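Local coordinates for flagellar motor switch protein FliG (Aquifex aeolicus, PDB 3HJL) that probably forms part of the rotor-mounted switch complex at the base of the flagellum, which sets the direction of flagellar rotation, at residues A[49-61]-A[81-95]. Sequence-based numbering, arbitrary orientation.
Sequences LESVPEEEIENIA and FIENIKKVIPPTLAE
I57 and I89 lie alongside each other, pointing opposite ways, at the apolar centre of this helix-helix packing within the all-helical N-terminal domain of FliG. I57 CD1 lies 3.7 Å from I89 CG2, and I89 CG2 also meets V52 CG2. The branched I89 suits the spot because its two arms part: with CG2 anti to the backbone N and CG1 beside it (chi1 -54°), one arm serves I57 and V52 while the other runs toward L49 and I60. Helices 54-61 and 81-88 run at 128° to each other, their axes 9.5 Å apart. Where the backbones come close, at A61 and I82, alanine leaves room for I85 CD1, 3.7 Å from A61 CB, and for I82 CG2, while the F81 ring turns its edge to the A61 carbonyl. L49 CD1 extends the layer to V88 CG1, and the L49 side chain also touches Q13 and V17 of helix 7-21.

Farther out, K86 lays its aliphatic chain over I57 CG2 and, fully extended, carries its amine out to the two glutamates at the edge of the contact. K86 NZ forms a 2.9 Å salt bridge to E58 OE2, met on the anti side and 21° out of the carboxylate plane, and a long, weak one to E54.

Beyond I89 the connecting loops meet, joined by a weak hydrogen bond from V52 N to P90 O; proline fits here, having no N-H to satisfy. T92 and E95 form a capping box that starts helix 93-114, and T92 CG2 packs against the P53 ring. The E95 carboxylate, which also accepts from T92 N through OE1, reaches across to the start of the other helix, where E54 N donates to the syn lone pair of E95 OE2 at 2.9 Å.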
loop_
_atom_site.group_PDB
_atom_site.type_symbol
_atom_site.label_atom_id
_atom_site.label_comp_id
_atom_site.label_asym_id
_atom_site.label_seq_id
_atom_site.Cartn_x
_atom_site.Cartn_y
_atom_site.Cartn_z
ATOM N N LEU A 49 18.540 -3.605 38.089
ATOM C CA LEU A 49 19.252 -3.484 36.806
ATOM C C LEU A 49 18.651 -2.403 35.905
ATOM O O LEU A 49 17.429 -2.228 35.859
ATOM C CB LEU A 49 19.240 -4.806 36.031
ATOM C CG LEU A 49 20.149 -5.959 36.463
ATOM C CD1 LEU A 49 19.760 -7.235 35.695
ATOM C CD2 LEU A 49 21.618 -5.635 36.233
ATOM N N GLU A 50 19.524 -1.678 35.204
ATOM C CA GLU A 50 19.102 -0.716 34.191
ATOM C C GLU A 50 18.546 -1.474 32.989
ATOM O O GLU A 50 18.937 -2.613 32.732
ATOM C CB GLU A 50 20.270 0.171 33.742
ATOM C CG GLU A 50 20.567 1.344 34.661
ATOM C CD GLU A 50 21.766 2.155 34.187
ATOM O OE1 GLU A 50 21.569 3.282 33.675
ATOM O OE2 GLU A 50 22.904 1.641 34.275
ATOM N N SER A 51 17.621 -0.842 32.267
ATOM C CA SER A 51 17.039 -1.443 31.074
ATOM C C SER A 51 18.054 -1.382 29.931
ATOM O O SER A 51 18.850 -0.442 29.856
ATOM C CB SER A 51 15.757 -0.712 30.677
ATOM O OG SER A 51 16.014 0.655 30.449
ATOM N N VAL A 52 18.031 -2.397 29.062
ATOM C CA VAL A 52 18.970 -2.502 27.945
ATOM C C VAL A 52 18.244 -2.967 26.679
ATOM O O VAL A 52 17.459 -3.911 26.754
ATOM C CB VAL A 52 20.071 -3.532 28.254
ATOM C CG1 VAL A 52 21.043 -3.638 27.086
ATOM C CG2 VAL A 52 20.806 -3.168 29.547
ATOM N N PRO A 53 18.490 -2.300 25.520
ATOM C CA PRO A 53 17.922 -2.742 24.240
ATOM C C PRO A 53 18.144 -4.226 23.950
ATOM O O PRO A 53 19.165 -4.784 24.344
ATOM C CB PRO A 53 18.666 -1.885 23.218
ATOM C CG PRO A 53 18.975 -0.636 23.948
ATOM C CD PRO A 53 19.235 -1.033 25.362
ATOM N N GLU A 54 17.178 -4.850 23.280
ATOM C CA GLU A 54 17.198 -6.298 23.030
ATOM C C GLU A 54 18.456 -6.792 22.313
ATOM O O GLU A 54 19.008 -7.820 22.694
ATOM C CB GLU A 54 15.961 -6.716 22.236
ATOM C CG GLU A 54 15.798 -8.218 22.105
ATOM C CD GLU A 54 14.456 -8.607 21.541
ATOM O OE1 GLU A 54 13.861 -7.797 20.794
ATOM O OE2 GLU A 54 14.005 -9.732 21.839
ATOM N N GLU A 55 18.881 -6.060 21.279
ATOM C CA GLU A 55 20.104 -6.371 20.516
ATOM C C GLU A 55 21.350 -6.360 21.409
ATOM O O GLU A 55 22.249 -7.188 21.238
ATOM C CB GLU A 55 20.284 -5.368 19.359
ATOM C CG GLU A 55 21.396 -5.736 18.353
ATOM C CD GLU A 55 21.495 -4.763 17.177
ATOM O OE1 GLU A 55 21.382 -3.536 17.394
ATOM O OE2 GLU A 55 21.719 -5.227 16.036
ATOM N N GLU A 56 21.397 -5.419 22.351
ATOM C CA GLU A 56 22.491 -5.334 23.317
ATOM C C GLU A 56 22.404 -6.408 24.423
ATOM O O GLU A 56 23.436 -6.810 24.959
ATOM C CB GLU A 56 22.582 -3.921 23.907
ATOM C CG GLU A 56 22.900 -2.853 22.840
ATOM C CD GLU A 56 22.815 -1.416 23.359
ATOM O OE1 GLU A 56 23.278 -1.157 24.495
ATOM O OE2 GLU A 56 22.314 -0.540 22.609
ATOM N N ILE A 57 21.194 -6.863 24.770
ATOM C CA ILE A 57 21.039 -7.972 25.735
ATOM C C ILE A 57 21.544 -9.286 25.131
ATOM O O ILE A 57 22.101 -10.121 25.850
ATOM C CB ILE A 57 19.582 -8.174 26.197
ATOM C CG1 ILE A 57 19.108 -7.000 27.053
ATOM C CG2 ILE A 57 19.459 -9.432 27.022
ATOM C CD1 ILE A 57 17.669 -7.134 27.531
ATOM N N GLU A 58 21.346 -9.469 23.820
ATOM C CA GLU A 58 21.892 -10.635 23.108
ATOM C C GLU A 58 23.431 -10.668 23.117
ATOM O O GLU A 58 24.026 -11.726 23.300
ATOM C CB GLU A 58 21.398 -10.676 21.662
ATOM C CG GLU A 58 19.926 -11.015 21.520
ATOM C CD GLU A 58 19.440 -10.945 20.081
ATOM O OE1 GLU A 58 20.280 -11.010 19.151
ATOM O OE2 GLU A 58 18.209 -10.830 19.880
ATOM N N ASN A 59 24.055 -9.513 22.889
ATOM C CA ASN A 59 25.513 -9.392 22.916
ATOM C C ASN A 59 26.069 -9.621 24.327
ATOM O O ASN A 59 27.101 -10.262 24.482
ATOM C CB ASN A 59 25.954 -8.018 22.391
ATOM C CG ASN A 59 25.642 -7.816 20.908
ATOM O OD1 ASN A 59 25.648 -8.762 20.116
ATOM N ND2 ASN A 59 25.390 -6.570 20.528
ATOM N N ILE A 60 25.381 -9.090 25.341
ATOM C CA ILE A 60 25.700 -9.371 26.762
ATOM C C ILE A 60 25.563 -10.869 27.083
ATOM O O ILE A 60 26.414 -11.438 27.765
ATOM C CB ILE A 60 24.752 -8.598 27.727
ATOM C CG1 ILE A 60 25.058 -7.098 27.712
ATOM C CG2 ILE A 60 24.884 -9.117 29.164
ATOM C CD1 ILE A 60 23.977 -6.246 28.371
ATOM N N ALA A 61 24.472 -11.477 26.605
ATOM C CA ALA A 61 24.178 -12.897 26.820
ATOM C C ALA A 61 25.245 -13.790 26.204
ATOM O O ALA A 61 25.698 -14.747 26.827
ATOM C CB ALA A 61 22.797 -13.254 26.234
ATOM N N PHE A 81 19.577 -20.341 28.147
ATOM C CA PHE A 81 20.365 -19.385 28.932
ATOM C C PHE A 81 20.169 -17.947 28.416
ATOM O O PHE A 81 19.958 -17.036 29.211
ATOM C CB PHE A 81 21.848 -19.788 28.892
ATOM C CG PHE A 81 22.769 -18.852 29.622
ATOM C CD1 PHE A 81 22.977 -18.987 30.986
ATOM C CD2 PHE A 81 23.511 -17.900 28.923
ATOM C CE1 PHE A 81 23.866 -18.149 31.657
ATOM C CE2 PHE A 81 24.395 -17.059 29.586
ATOM C CZ PHE A 81 24.572 -17.185 30.957
ATOM N N ILE A 82 20.197 -17.761 27.091
ATOM C CA ILE A 82 20.015 -16.425 26.480
ATOM C C ILE A 82 18.633 -15.850 26.829
ATOM O O ILE A 82 18.520 -14.673 27.170
ATOM C CB ILE A 82 20.157 -16.425 24.889
ATOM C CG1 ILE A 82 21.406 -17.168 24.381
ATOM C CG2 ILE A 82 20.163 -15.004 24.346
ATOM C CD1 ILE A 82 22.664 -17.002 25.222
ATOM N N GLU A 83 17.597 -16.686 26.734
ATOM C CA GLU A 83 16.219 -16.274 27.037
ATOM C C GLU A 83 16.062 -15.908 28.508
ATOM O O GLU A 83 15.364 -14.950 28.829
ATOM C CB GLU A 83 15.204 -17.382 26.656
ATOM C CG GLU A 83 13.713 -16.962 26.747
ATOM C CD GLU A 83 12.732 -18.129 26.533
ATOM O OE1 GLU A 83 11.534 -17.967 26.860
ATOM O OE2 GLU A 83 13.149 -19.206 26.043
ATOM N N ASN A 84 16.691 -16.682 29.397
ATOM C CA ASN A 84 16.648 -16.388 30.840
ATOM C C ASN A 84 17.279 -15.036 31.184
ATOM O O ASN A 84 16.749 -14.317 32.026
ATOM C CB ASN A 84 17.312 -17.503 31.659
ATOM C CG ASN A 84 16.528 -18.810 31.625
ATOM O OD1 ASN A 84 15.439 -18.890 31.058
ATOM N ND2 ASN A 84 17.110 -19.851 32.186
ATOM N N ILE A 85 18.394 -14.699 30.530
ATOM C CA ILE A 85 19.015 -13.367 30.674
ATOM C C ILE A 85 18.075 -12.267 30.146
ATOM O O ILE A 85 18.008 -11.187 30.730
ATOM C CB ILE A 85 20.394 -13.262 29.948
ATOM C CG1 ILE A 85 21.423 -14.198 30.584
ATOM C CG2 ILE A 85 20.944 -11.820 30.012
ATOM C CD1 ILE A 85 22.684 -14.270 29.819
ATOM N N LYS A 86 17.331 -12.559 29.071
ATOM C CA LYS A 86 16.335 -11.609 28.535
ATOM C C LYS A 86 15.134 -11.365 29.462
ATOM O O LYS A 86 14.474 -10.329 29.338
ATOM C CB LYS A 86 15.850 -12.020 27.135
ATOM C CG LYS A 86 16.874 -11.757 26.037
ATOM C CD LYS A 86 16.311 -12.021 24.659
ATOM C CE LYS A 86 17.216 -11.443 23.580
ATOM N NZ LYS A 86 16.748 -11.775 22.199
ATOM N N LYS A 87 14.849 -12.302 30.374
ATOM C CA LYS A 87 13.791 -12.106 31.386
ATOM C C LYS A 87 14.288 -11.254 32.561
ATOM O O LYS A 87 13.533 -10.463 33.128
ATOM C CB LYS A 87 13.262 -13.446 31.930
ATOM C CG LYS A 87 12.819 -14.497 30.888
ATOM C CD LYS A 87 12.068 -13.925 29.672
ATOM C CE LYS A 87 10.736 -13.266 30.052
ATOM N NZ LYS A 87 9.953 -12.859 28.843
ATOM N N VAL A 88 15.556 -11.427 32.918
ATOM C CA VAL A 88 16.163 -10.724 34.038
ATOM C C VAL A 88 16.359 -9.237 33.728
ATOM O O VAL A 88 15.898 -8.379 34.478
ATOM C CB VAL A 88 17.546 -11.350 34.397
ATOM C CG1 VAL A 88 18.218 -10.580 35.530
ATOM C CG2 VAL A 88 17.389 -12.821 34.761
ATOM N N ILE A 89 17.036 -8.955 32.614
ATOM C CA ILE A 89 17.367 -7.584 32.212
ATOM C C ILE A 89 16.104 -6.947 31.603
ATOM O O ILE A 89 15.644 -7.406 30.557
ATOM C CB ILE A 89 18.522 -7.557 31.156
ATOM C CG1 ILE A 89 19.753 -8.332 31.661
ATOM C CG2 ILE A 89 18.899 -6.108 30.818
ATOM C CD1 ILE A 89 20.920 -8.368 30.677
ATOM N N PRO A 90 15.540 -5.891 32.249
ATOM C CA PRO A 90 14.258 -5.338 31.769
ATOM C C PRO A 90 14.335 -4.594 30.425
ATOM O O PRO A 90 15.424 -4.201 30.009
ATOM C CB PRO A 90 13.857 -4.372 32.885
ATOM C CG PRO A 90 15.134 -3.972 33.514
ATOM C CD PRO A 90 16.049 -5.143 33.417
ATOM N N PRO A 91 13.181 -4.414 29.745
ATOM C CA PRO A 91 13.167 -3.715 28.470
ATOM C C PRO A 91 13.139 -2.195 28.647
ATOM O O PRO A 91 12.778 -1.704 29.715
ATOM C CB PRO A 91 11.872 -4.207 27.829
ATOM C CG PRO A 91 10.967 -4.445 28.964
ATOM C CD PRO A 91 11.824 -4.853 30.130
ATOM N N THR A 92 13.509 -1.471 27.593
ATOM C CA THR A 92 13.589 -0.006 27.623
ATOM C C THR A 92 12.199 0.614 27.422
ATOM O O THR A 92 11.278 -0.060 26.952
ATOM C CB THR A 92 14.527 0.521 26.507
ATOM O OG1 THR A 92 13.956 0.230 25.230
ATOM C CG2 THR A 92 15.890 -0.126 26.584
ATOM N N LEU A 93 12.057 1.890 27.792
ATOM C CA LEU A 93 10.804 2.645 27.572
ATOM C C LEU A 93 10.437 2.694 26.101
ATOM O O LEU A 93 9.264 2.633 25.763
ATOM C CB LEU A 93 10.895 4.100 28.103
ATOM C CG LEU A 93 10.595 4.373 29.579
ATOM C CD1 LEU A 93 10.878 5.842 29.923
ATOM C CD2 LEU A 93 9.157 4.030 29.901
ATOM N N ALA A 94 11.447 2.853 25.240
ATOM C CA ALA A 94 11.261 2.844 23.786
ATOM C C ALA A 94 10.598 1.547 23.319
ATOM O O ALA A 94 9.649 1.583 22.540
ATOM C CB ALA A 94 12.587 3.013 23.098
ATOM N N GLU A 95 11.101 0.412 23.808
ATOM C CA GLU A 95 10.521 -0.905 23.484
ATOM C C GLU A 95 9.103 -1.061 24.015
ATOM O O GLU A 95 8.251 -1.619 23.330
ATOM C CB GLU A 95 11.424 -2.032 23.991
ATOM C CG GLU A 95 12.719 -2.117 23.186
ATOM C CD GLU A 95 13.745 -3.087 23.747
ATOM O OE1 GLU A 95 13.746 -3.353 24.967
ATOM O OE2 GLU A 95 14.585 -3.553 22.950
HETATM O O HOH W 1 14.313 2.790 29.513
HETATM O O HOH W 2 15.254 -5.508 26.130
#